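Local coordinates for tRNA (cytosine(72)-C(5))-methyltransferase (Pyrococcus horikoshii, PDB 5ZVE), which transfers a methyl group from S-adenosyl-L-methionine to carbon 5 of cytosine 72 in several tRNAs, leaving S-adenosyl-L-homocysteine, at residues A[129-135]-A[284-288]; A[75-81]-A[160-165]; A[305-309]-A[336-342]. All blocks are in the same frame, centred on the assembly; numbering follows the deposited sequence.

Contact 1: A[129-135]-A[284-288]; sequences DPKGLLV and KLWEE
Trp-286 and Asp-129 form the hydrogen bond that joins these two segments. Trp-286 NE1 donates to Asp-129 OD2 over 2.6 Å, at an N-H...O angle of 157°. OD2 uses its syn lone pair and lies in the indole plane, and carboxylate and ring are nearly coplanar. Asp-129 OD1 accepts from Leu-133 N at 2.8 Å and from Lys-131 N, which come from opposite faces of the carboxylate. The bond to Lys-131 N makes an Asx turn over the type I turn 129-132. Three N-H groups thus fix the carboxylate.

Lys-131 supplies the ring contacts. Its CG lies beside the backbone N (chi1 -64°), and the extended chain beyond it is laid on one indole face. Lys-131 CD sits 3.5 Å from the centroid of the Trp-286 five-membered ring in a CH-pi contact. Lys-131 NZ is 4.4 Å from the same centroid, an off-centre cation-pi contact. Arg-30 makes a second cation-pi contact with Trp-286.

Apolar packing lies beside the polar pair. Leu-133 CD2 meets Leu-285 CG at 3.6 Å, the two side chains crossing near a right angle. Val-135 CG1 touches Leu-285 CD2 more loosely.

With an alanine here in place of the indole, Asp-129 OD2 would probably lose its donor and the Lys-131 chain the surface it lies on. One buried carboxylate thus directs a specific joint between a turn of the PUA domain and a loop of the methyltransferase domain.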
loop_
_atom_site.group_PDB
_atom_site.type_symbol
_atom_site.label_atom_id
_atom_site.label_comp_id
_atom_site.label_asym_id
_atom_site.label_seq_id
_atom_site.Cartn_x
_atom_site.Cartn_y
_atom_site.Cartn_z
ATOM N N ASP A 129 2.847 -6.929 20.865
ATOM C CA ASP A 129 3.293 -7.798 19.786
ATOM C C ASP A 129 4.367 -8.741 20.338
ATOM O O ASP A 129 4.768 -8.581 21.497
ATOM C CB ASP A 129 3.771 -6.951 18.589
ATOM C CG ASP A 129 5.193 -6.418 18.732
ATOM O OD1 ASP A 129 5.802 -6.473 19.823
ATOM O OD2 ASP A 129 5.696 -5.901 17.713
ATOM N N PRO A 130 4.833 -9.725 19.533
ATOM C CA PRO A 130 5.773 -10.698 20.110
ATOM C C PRO A 130 7.096 -10.095 20.596
ATOM O O PRO A 130 7.826 -10.764 21.319
ATOM C CB PRO A 130 6.025 -11.667 18.949
ATOM C CG PRO A 130 4.807 -11.567 18.105
ATOM C CD PRO A 130 4.406 -10.127 18.176
ATOM N N LYS A 131 7.379 -8.849 20.231
ATOM C CA LYS A 131 8.617 -8.194 20.639
ATOM C C LYS A 131 8.391 -7.110 21.692
ATOM O O LYS A 131 9.265 -6.274 21.922
ATOM C CB LYS A 131 9.318 -7.589 19.424
ATOM C CG LYS A 131 9.775 -8.609 18.405
ATOM C CD LYS A 131 10.481 -7.933 17.235
ATOM C CE LYS A 131 10.852 -8.941 16.164
ATOM N NZ LYS A 131 11.589 -8.323 15.028
ATOM N N GLY A 132 7.220 -7.111 22.323
ATOM C CA GLY A 132 6.977 -6.212 23.437
ATOM C C GLY A 132 6.455 -4.831 23.083
ATOM O O GLY A 132 6.310 -3.978 23.963
ATOM N N LEU A 133 6.173 -4.601 21.804
ATOM C CA LEU A 133 5.601 -3.327 21.381
ATOM C C LEU A 133 4.155 -3.216 21.861
ATOM O O LEU A 133 3.316 -4.058 21.537
ATOM C CB LEU A 133 5.677 -3.176 19.859
ATOM C CG LEU A 133 5.177 -1.845 19.287
ATOM C CD1 LEU A 133 6.029 -0.679 19.773
ATOM C CD2 LEU A 133 5.147 -1.894 17.772
ATOM N N LEU A 134 3.868 -2.184 22.645
ATOM C CA LEU A 134 2.504 -1.955 23.115
ATOM C C LEU A 134 1.660 -1.381 21.980
ATOM O O LEU A 134 1.910 -0.269 21.509
ATOM C CB LEU A 134 2.498 -1.019 24.321
ATOM C CG LEU A 134 1.124 -0.638 24.878
ATOM C CD1 LEU A 134 0.403 -1.868 25.418
ATOM C CD2 LEU A 134 1.265 0.421 25.957
ATOM N N VAL A 135 0.658 -2.137 21.546
ATOM C CA VAL A 135 -0.113 -1.745 20.373
ATOM C C VAL A 135 -1.543 -1.374 20.716
ATOM O O VAL A 135 -2.257 -0.798 19.894
ATOM C CB VAL A 135 -0.131 -2.866 19.318
ATOM C CG1 VAL A 135 1.288 -3.200 18.887
ATOM C CG2 VAL A 135 -0.840 -4.101 19.856
ATOM N N LYS A 284 5.137 0.539 10.032
ATOM C CA LYS A 284 6.300 -0.330 10.050
ATOM C C LYS A 284 6.693 -0.626 11.496
ATOM O O LYS A 284 7.504 0.088 12.087
ATOM C CB LYS A 284 7.461 0.311 9.288
ATOM C CG LYS A 284 8.651 -0.600 9.069
ATOM C CD LYS A 284 8.318 -1.758 8.144
ATOM C CE LYS A 284 8.101 -1.270 6.722
ATOM N NZ LYS A 284 8.033 -2.401 5.754
ATOM N N LEU A 285 6.084 -1.662 12.070
ATOM C CA LEU A 285 6.368 -2.062 13.445
ATOM C C LEU A 285 7.818 -2.534 13.574
ATOM O O LEU A 285 8.550 -2.067 14.444
ATOM C CB LEU A 285 5.400 -3.156 13.906
ATOM C CG LEU A 285 4.022 -2.714 14.422
ATOM C CD1 LEU A 285 3.191 -2.042 13.340
ATOM C CD2 LEU A 285 3.263 -3.887 15.025
ATOM N N TRP A 286 8.221 -3.464 12.713
ATOM C CA TRP A 286 9.606 -3.923 12.662
ATOM C C TRP A 286 10.014 -4.164 11.221
ATOM O O TRP A 286 9.403 -4.976 10.528
ATOM C CB TRP A 286 9.807 -5.203 13.481
ATOM C CG TRP A 286 9.326 -5.090 14.894
ATOM C CD1 TRP A 286 8.137 -5.528 15.386
ATOM C CD2 TRP A 286 10.022 -4.489 15.992
ATOM N NE1 TRP A 286 8.047 -5.245 16.726
ATOM C CE2 TRP A 286 9.189 -4.603 17.122
ATOM C CE3 TRP A 286 11.264 -3.868 16.129
ATOM C CZ2 TRP A 286 9.561 -4.118 18.377
ATOM C CZ3 TRP A 286 11.631 -3.385 17.374
ATOM C CH2 TRP A 286 10.784 -3.515 18.483
ATOM N N GLU A 287 11.046 -3.459 10.773
ATOM C CA GLU A 287 11.540 -3.620 9.411
ATOM C C GLU A 287 12.455 -4.837 9.335
ATOM O O GLU A 287 13.474 -4.887 10.017
ATOM C CB GLU A 287 12.283 -2.367 8.951
ATOM C CG GLU A 287 12.826 -2.453 7.529
ATOM C CD GLU A 287 11.730 -2.603 6.488
ATOM O OE1 GLU A 287 11.554 -3.722 5.963
ATOM O OE2 GLU A 287 11.045 -1.597 6.193
ATOM N N GLU A 288 12.086 -5.819 8.517
ATOM C CA GLU A 288 12.871 -7.048 8.407
ATOM C C GLU A 288 13.830 -7.045 7.221
ATOM O O GLU A 288 14.882 -7.685 7.265
ATOM C CB GLU A 288 11.943 -8.261 8.305
ATOM C CG GLU A 288 10.952 -8.393 9.454
ATOM C CD GLU A 288 9.524 -8.132 9.013
ATOM O OE1 GLU A 288 9.341 -7.466 7.971
ATOM O OE2 GLU A 288 8.586 -8.589 9.704
#

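Contact 2: A[75-81]-A[160-165]; sequences REGPNFS and LPKFKL
Glu-76 and Lys-164 pair through their backbones as a single antiparallel, hydrogen-bonded bridge. Glu-76 N donates to Lys-164 O at 3.0 Å, and Lys-164 N returns a bond to Glu-76 O at 2.7 Å. Farther on, Asn-79 N binds Lys-162 O. The cis peptide before Pro-78 lies between these bonds. Gly-77 fits here because a CB would clash with Lys-162 O and the Phe-163 ring.

Side-chain polar bonds extend the seam. Asn-79 ND2 gives a 2.6 Å bond to Pro-161 O, with the acceptor close to the amide plane. Lys-162 NZ makes a weak bond to Phe-80 O, and its stronger partner is Asp-82, in a salt bridge.

Aromatic and apolar contacts fill in both ends. Phe-163 CE1 stands 3.5 Å above the centre of the Arg-75 guanidinium plane, and the two planes are 44° apart. Arg-75 is bent at chi2 (-112°) and chi3 (-97°), which brings a face of the guanidinium against Phe-163 CE1; its NH2 reaches Glu-31 and Pro-32. Pro-78 packs alongside Phe-163. Phe-80 CE1 meets Lys-162 CD at 3.4 Å, while Leu-160 O lies at the edge of the Phe-80 ring.

Backbone bonds set the register, and Asn-79 ND2 adds a side-chain bond. Together they seam the loop between strands 70-74 and 90-93 to the chain at the end of strand 154-161, by one bridge and two further bonds from Asn-79.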
loop_
_atom_site.group_PDB
_atom_site.type_symbol
_atom_site.label_atom_id
_atom_site.label_comp_id
_atom_site.label_asym_id
_atom_site.label_seq_id
_atom_site.Cartn_x
_atom_site.Cartn_y
_atom_site.Cartn_z
ATOM N N ARG A 75 -6.605 10.224 10.720
ATOM C CA ARG A 75 -6.214 9.221 11.698
ATOM C C ARG A 75 -6.333 9.759 13.123
ATOM O O ARG A 75 -6.141 10.948 13.362
ATOM C CB ARG A 75 -4.785 8.760 11.402
ATOM C CG ARG A 75 -4.177 7.839 12.431
ATOM C CD ARG A 75 -3.054 8.554 13.152
ATOM N NE ARG A 75 -1.752 8.237 12.592
ATOM C CZ ARG A 75 -0.641 8.927 12.836
ATOM N NH1 ARG A 75 -0.676 9.995 13.619
ATOM N NH2 ARG A 75 0.506 8.543 12.292
ATOM N N GLU A 76 -6.659 8.879 14.064
ATOM C CA GLU A 76 -6.722 9.246 15.474
ATOM C C GLU A 76 -5.552 8.623 16.233
ATOM O O GLU A 76 -5.205 7.464 16.013
ATOM C CB GLU A 76 -8.051 8.794 16.083
ATOM C CG GLU A 76 -9.267 9.471 15.456
ATOM C CD GLU A 76 -10.585 8.908 15.961
ATOM O OE1 GLU A 76 -10.563 7.975 16.789
ATOM O OE2 GLU A 76 -11.646 9.392 15.513
ATOM N N GLY A 77 -4.932 9.404 17.111
ATOM C CA GLY A 77 -3.823 8.921 17.916
ATOM C C GLY A 77 -2.568 9.767 17.770
ATOM O O GLY A 77 -2.528 10.686 16.944
ATOM N N PRO A 78 -1.518 9.446 18.543
ATOM C CA PRO A 78 -1.425 8.291 19.444
ATOM C C PRO A 78 -2.236 8.461 20.723
ATOM O O PRO A 78 -2.224 9.526 21.338
ATOM C CB PRO A 78 0.072 8.214 19.756
ATOM C CG PRO A 78 0.545 9.618 19.623
ATOM C CD PRO A 78 -0.264 10.221 18.510
ATOM N N ASN A 79 -2.939 7.401 21.107
ATOM C CA ASN A 79 -3.836 7.446 22.253
ATOM C C ASN A 79 -3.117 7.242 23.581
ATOM O O ASN A 79 -3.712 7.401 24.642
ATOM C CB ASN A 79 -4.937 6.403 22.086
ATOM C CG ASN A 79 -5.870 6.735 20.948
ATOM O OD1 ASN A 79 -6.158 7.903 20.694
ATOM N ND2 ASN A 79 -6.340 5.712 20.247
ATOM N N PHE A 80 -1.840 6.884 23.517
ATOM C CA PHE A 80 -1.007 6.861 24.709
ATOM C C PHE A 80 0.459 7.075 24.351
ATOM O O PHE A 80 0.856 6.945 23.191
ATOM C CB PHE A 80 -1.189 5.554 25.493
ATOM C CG PHE A 80 -1.155 4.316 24.646
ATOM C CD1 PHE A 80 0.053 3.731 24.298
ATOM C CD2 PHE A 80 -2.331 3.711 24.233
ATOM C CE1 PHE A 80 0.088 2.585 23.531
ATOM C CE2 PHE A 80 -2.306 2.564 23.469
ATOM C CZ PHE A 80 -1.094 1.998 23.114
ATOM N N SER A 81 1.255 7.419 25.356
ATOM C CA SER A 81 2.662 7.744 25.155
ATOM C C SER A 81 3.480 6.517 24.766
ATOM O O SER A 81 3.085 5.381 25.027
ATOM C CB SER A 81 3.241 8.383 26.419
ATOM O OG SER A 81 4.601 8.733 26.233
ATOM N N LEU A 160 -8.836 1.034 23.485
ATOM C CA LEU A 160 -7.787 2.037 23.393
ATOM C C LEU A 160 -6.641 1.546 22.524
ATOM O O LEU A 160 -5.586 1.160 23.029
ATOM C CB LEU A 160 -7.269 2.409 24.784
ATOM C CG LEU A 160 -6.399 3.667 24.821
ATOM C CD1 LEU A 160 -7.233 4.910 24.512
ATOM C CD2 LEU A 160 -5.713 3.787 26.170
ATOM N N PRO A 161 -6.851 1.548 21.202
ATOM C CA PRO A 161 -5.763 1.239 20.275
ATOM C C PRO A 161 -4.728 2.357 20.289
ATOM O O PRO A 161 -5.063 3.477 20.649
ATOM C CB PRO A 161 -6.471 1.149 18.924
ATOM C CG PRO A 161 -7.628 2.081 19.065
ATOM C CD PRO A 161 -8.086 1.934 20.495
ATOM N N LYS A 162 -3.492 2.058 19.918
ATOM C CA LYS A 162 -2.475 3.092 19.842
ATOM C C LYS A 162 -2.889 4.153 18.813
ATOM O O LYS A 162 -2.775 5.354 19.058
ATOM C CB LYS A 162 -1.126 2.472 19.489
ATOM C CG LYS A 162 -0.040 3.469 19.184
ATOM C CD LYS A 162 0.631 3.985 20.430
ATOM C CE LYS A 162 2.109 4.215 20.175
ATOM N NZ LYS A 162 2.691 5.179 21.145
ATOM N N PHE A 163 -3.388 3.692 17.671
ATOM C CA PHE A 163 -3.937 4.571 16.644
ATOM C C PHE A 163 -5.277 4.033 16.177
ATOM O O PHE A 163 -5.559 2.844 16.321
ATOM C CB PHE A 163 -2.997 4.700 15.441
ATOM C CG PHE A 163 -1.679 5.343 15.757
ATOM C CD1 PHE A 163 -1.549 6.724 15.755
ATOM C CD2 PHE A 163 -0.564 4.567 16.035
ATOM C CE1 PHE A 163 -0.333 7.322 16.037
ATOM C CE2 PHE A 163 0.660 5.158 16.311
ATOM C CZ PHE A 163 0.775 6.537 16.317
ATOM N N LYS A 164 -6.099 4.908 15.614
ATOM C CA LYS A 164 -7.393 4.499 15.094
ATOM C C LYS A 164 -7.614 4.964 13.657
ATOM O O LYS A 164 -7.618 6.159 13.373
ATOM C CB LYS A 164 -8.513 5.033 15.986
ATOM C CG LYS A 164 -9.910 4.666 15.522
ATOM C CD LYS A 164 -10.056 3.180 15.303
ATOM C CE LYS A 164 -11.492 2.818 14.958
ATOM N NZ LYS A 164 -11.600 1.402 14.497
ATOM N N LEU A 165 -7.785 3.994 12.765
ATOM C CA LEU A 165 -8.238 4.232 11.404
ATOM C C LEU A 165 -9.593 3.558 11.260
ATOM O O LEU A 165 -9.839 2.534 11.888
ATOM C CB LEU A 165 -7.250 3.675 10.374
ATOM C CG LEU A 165 -5.878 4.337 10.235
ATOM C CD1 LEU A 165 -5.055 3.634 9.169
ATOM C CD2 LEU A 165 -6.037 5.799 9.891
#

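Contact 3: A[305-309]-A[336-342]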
loop_
_atom_site.group_PDB
_atom_site.type_symbol
_atom_site.label_atom_id
_atom_site.label_comp_id
_atom_site.label_asym_id
_atom_site.label_seq_id
_atom_site.Cartn_x
_atom_site.Cartn_y
_atom_site.Cartn_z
ATOM N N ILE A 305 11.552 -4.508 -16.134
ATOM C CA ILE A 305 11.730 -3.258 -16.850
ATOM C C ILE A 305 12.144 -3.501 -18.293
ATOM O O ILE A 305 11.570 -2.931 -19.220
ATOM C CB ILE A 305 12.794 -2.395 -16.171
ATOM C CG1 ILE A 305 12.298 -1.905 -14.808
ATOM C CG2 ILE A 305 13.186 -1.248 -17.078
ATOM C CD1 ILE A 305 13.386 -1.274 -13.963
ATOM N N TRP A 306 13.151 -4.352 -18.467
ATOM C CA TRP A 306 13.636 -4.718 -19.791
ATOM C C TRP A 306 12.515 -5.362 -20.599
ATOM O O TRP A 306 12.309 -5.025 -21.764
ATOM C CB TRP A 306 14.848 -5.659 -19.672
ATOM C CG TRP A 306 15.484 -6.078 -20.980
ATOM C CD1 TRP A 306 15.826 -7.350 -21.353
ATOM C CD2 TRP A 306 15.852 -5.228 -22.078
ATOM N NE1 TRP A 306 16.385 -7.344 -22.610
ATOM C CE2 TRP A 306 16.415 -6.055 -23.076
ATOM C CE3 TRP A 306 15.765 -3.852 -22.314
ATOM C CZ2 TRP A 306 16.879 -5.552 -24.290
ATOM C CZ3 TRP A 306 16.228 -3.353 -23.524
ATOM C CH2 TRP A 306 16.780 -4.204 -24.495
ATOM N N ALA A 307 11.775 -6.265 -19.961
ATOM C CA ALA A 307 10.649 -6.927 -20.609
ATOM C C ALA A 307 9.585 -5.912 -21.035
ATOM O O ALA A 307 8.959 -6.060 -22.086
ATOM C CB ALA A 307 10.046 -7.974 -19.685
ATOM N N ALA A 308 9.391 -4.878 -20.219
ATOM C CA ALA A 308 8.411 -3.840 -20.519
ATOM C C ALA A 308 8.860 -2.980 -21.689
ATOM O O ALA A 308 8.078 -2.692 -22.596
ATOM C CB ALA A 308 8.173 -2.968 -19.298
ATOM N N ILE A 309 10.121 -2.564 -21.651
ATOM C CA ILE A 309 10.704 -1.744 -22.706
ATOM C C ILE A 309 10.601 -2.430 -24.067
ATOM O O ILE A 309 10.229 -1.804 -25.061
ATOM C CB ILE A 309 12.182 -1.424 -22.402
ATOM C CG1 ILE A 309 12.287 -0.525 -21.166
ATOM C CG2 ILE A 309 12.853 -0.762 -23.597
ATOM C CD1 ILE A 309 13.717 -0.262 -20.728
ATOM N N PHE A 336 18.924 3.007 -15.587
ATOM C CA PHE A 336 18.916 1.818 -16.433
ATOM C C PHE A 336 17.991 2.001 -17.646
ATOM O O PHE A 336 18.383 1.737 -18.782
ATOM C CB PHE A 336 18.493 0.599 -15.610
ATOM C CG PHE A 336 18.290 -0.655 -16.419
ATOM C CD1 PHE A 336 19.363 -1.288 -17.025
ATOM C CD2 PHE A 336 17.030 -1.219 -16.543
ATOM C CE1 PHE A 336 19.178 -2.448 -17.758
ATOM C CE2 PHE A 336 16.840 -2.379 -17.276
ATOM C CZ PHE A 336 17.917 -2.995 -17.883
ATOM N N MET A 337 16.774 2.476 -17.398
ATOM C CA MET A 337 15.797 2.694 -18.462
ATOM C C MET A 337 16.262 3.751 -19.452
ATOM O O MET A 337 16.023 3.648 -20.660
ATOM C CB MET A 337 14.442 3.102 -17.871
ATOM C CG MET A 337 13.864 2.098 -16.897
ATOM S SD MET A 337 12.171 2.440 -16.341
ATOM C CE MET A 337 12.350 3.973 -15.470
ATOM N N ILE A 338 16.914 4.783 -18.932
ATOM C CA ILE A 338 17.416 5.857 -19.764
ATOM C C ILE A 338 18.519 5.327 -20.692
ATOM O O ILE A 338 18.645 5.773 -21.828
ATOM C CB ILE A 338 17.923 7.030 -18.896
ATOM C CG1 ILE A 338 16.754 7.615 -18.092
ATOM C CG2 ILE A 338 18.561 8.117 -19.751
ATOM C CD1 ILE A 338 17.127 8.793 -17.218
ATOM N N ARG A 339 19.297 4.356 -20.215
ATOM C CA ARG A 339 20.311 3.714 -21.056
ATOM C C ARG A 339 19.704 2.784 -22.109
ATOM O O ARG A 339 20.365 2.433 -23.086
ATOM C CB ARG A 339 21.311 2.942 -20.190
ATOM C CG ARG A 339 22.143 3.841 -19.281
ATOM C CD ARG A 339 23.346 3.117 -18.664
ATOM N NE ARG A 339 22.973 2.014 -17.781
ATOM C CZ ARG A 339 22.829 2.122 -16.460
ATOM N NH1 ARG A 339 23.020 3.291 -15.865
ATOM N NH2 ARG A 339 22.491 1.062 -15.735
ATOM N N LYS A 340 18.445 2.396 -21.910
ATOM C CA LYS A 340 17.760 1.481 -22.826
ATOM C C LYS A 340 16.743 2.169 -23.754
ATOM O O LYS A 340 15.782 1.542 -24.201
ATOM C CB LYS A 340 17.062 0.354 -22.046
ATOM C CG LYS A 340 17.943 -0.837 -21.568
ATOM C CD LYS A 340 19.313 -0.463 -21.003
ATOM C CE LYS A 340 20.260 -1.675 -20.958
ATOM N NZ LYS A 340 20.951 -1.961 -22.259
ATOM N N GLY A 341 16.950 3.450 -24.047
ATOM C CA GLY A 341 16.124 4.138 -25.028
ATOM C C GLY A 341 14.821 4.723 -24.503
ATOM O O GLY A 341 13.902 4.989 -25.280
ATOM N N MET A 342 14.729 4.904 -23.190
ATOM C CA MET A 342 13.560 5.533 -22.587
ATOM C C MET A 342 13.886 6.961 -22.160
ATOM O O MET A 342 15.022 7.256 -21.793
ATOM C CB MET A 342 13.076 4.725 -21.386
ATOM C CG MET A 342 12.751 3.267 -21.656
ATOM S SD MET A 342 11.323 3.064 -22.733
ATOM C CE MET A 342 10.012 3.776 -21.736
#
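Ile-305 and Ile-309 share one rotamer, with CG1 anti to the carbonyl carbon (chi1 -68° and -66°). In Ile-305 this leaves CG2 as the branch that meets Phe-336 and Met-337. Ile-309 is extended at chi2, and its CD1 is carried across to Lys-340 and Met-342. Phe-336 has CG opposite its backbone N (chi1 173°), which swings the ring toward helix 291-310.

Ile-305 CG2 touches two residues of helix 331-339. Ile-305 CG2 lies at the edge of the Phe-336 ring, 3.8 Å from Phe-336 CE2. Ile-305 CG2 also meets Met-337 CG at 3.4 Å, tighter than usual for two carbons. The Met-337 and Ile-305 side chains cross near a right angle.

Ile-309 CD1 touches both Lys-340 CB, at 3.6 Å, and Met-342 CG, at 3.8 Å. Met-342 slides past Ile-309 in the opposite direction. Met-342 SD is 4.0 Å from Ile-309 CG1.

Trp-306 lies on the outer, exposed side. Trp-306 CZ3 meets Lys-340 CG at 3.6 Å, so the aliphatic part of the lysine does the touching. Lys-340 NZ is too far from the ring for more than a weak cation-pi attraction.

Met-337 O accepts from Lys-340 N and Met-342 N, which arrive from opposite faces of the carbonyl plane, and so fixes the turn through Gly-341. Gly-341 takes positive phi there, and the chain passes into strand 342-344.

Leu-318 of strand 316-322 lies beneath Met-337 and Met-342, and Tyr-320 touches Ile-305. Both helices thus pack on the Rossmann-like sheet of the methyltransferase domain. No hydrogen bond crosses between the segments. Shape and apolar burial therefore hold the two helices together, with the lysine and tryptophan closing the outer side.

In the fold
Contacts 1 and 2 are neighbours, with centres 15 Å apart. Both reach the PUA sheet, where strands 134-140 and 154-161 lie side by side, and they touch through Val-135 and Lys-162 and through Leu-134 and Phe-80. Each joins the PUA domain to another part of the chain. Contact 1 relies on a side-chain bond and ring contacts, contact 2 mainly on backbone pairing. Contact 3 is remote, its centre 39 Å from that of contact 1 and 44 Å from that of contact 2. It stays within the methyltransferase domain, and its packing is apolar. All three are partly buried; in contact 3 Ile-305, Ile-309, Met-337 and Met-342 are buried and Trp-306 is at the surface.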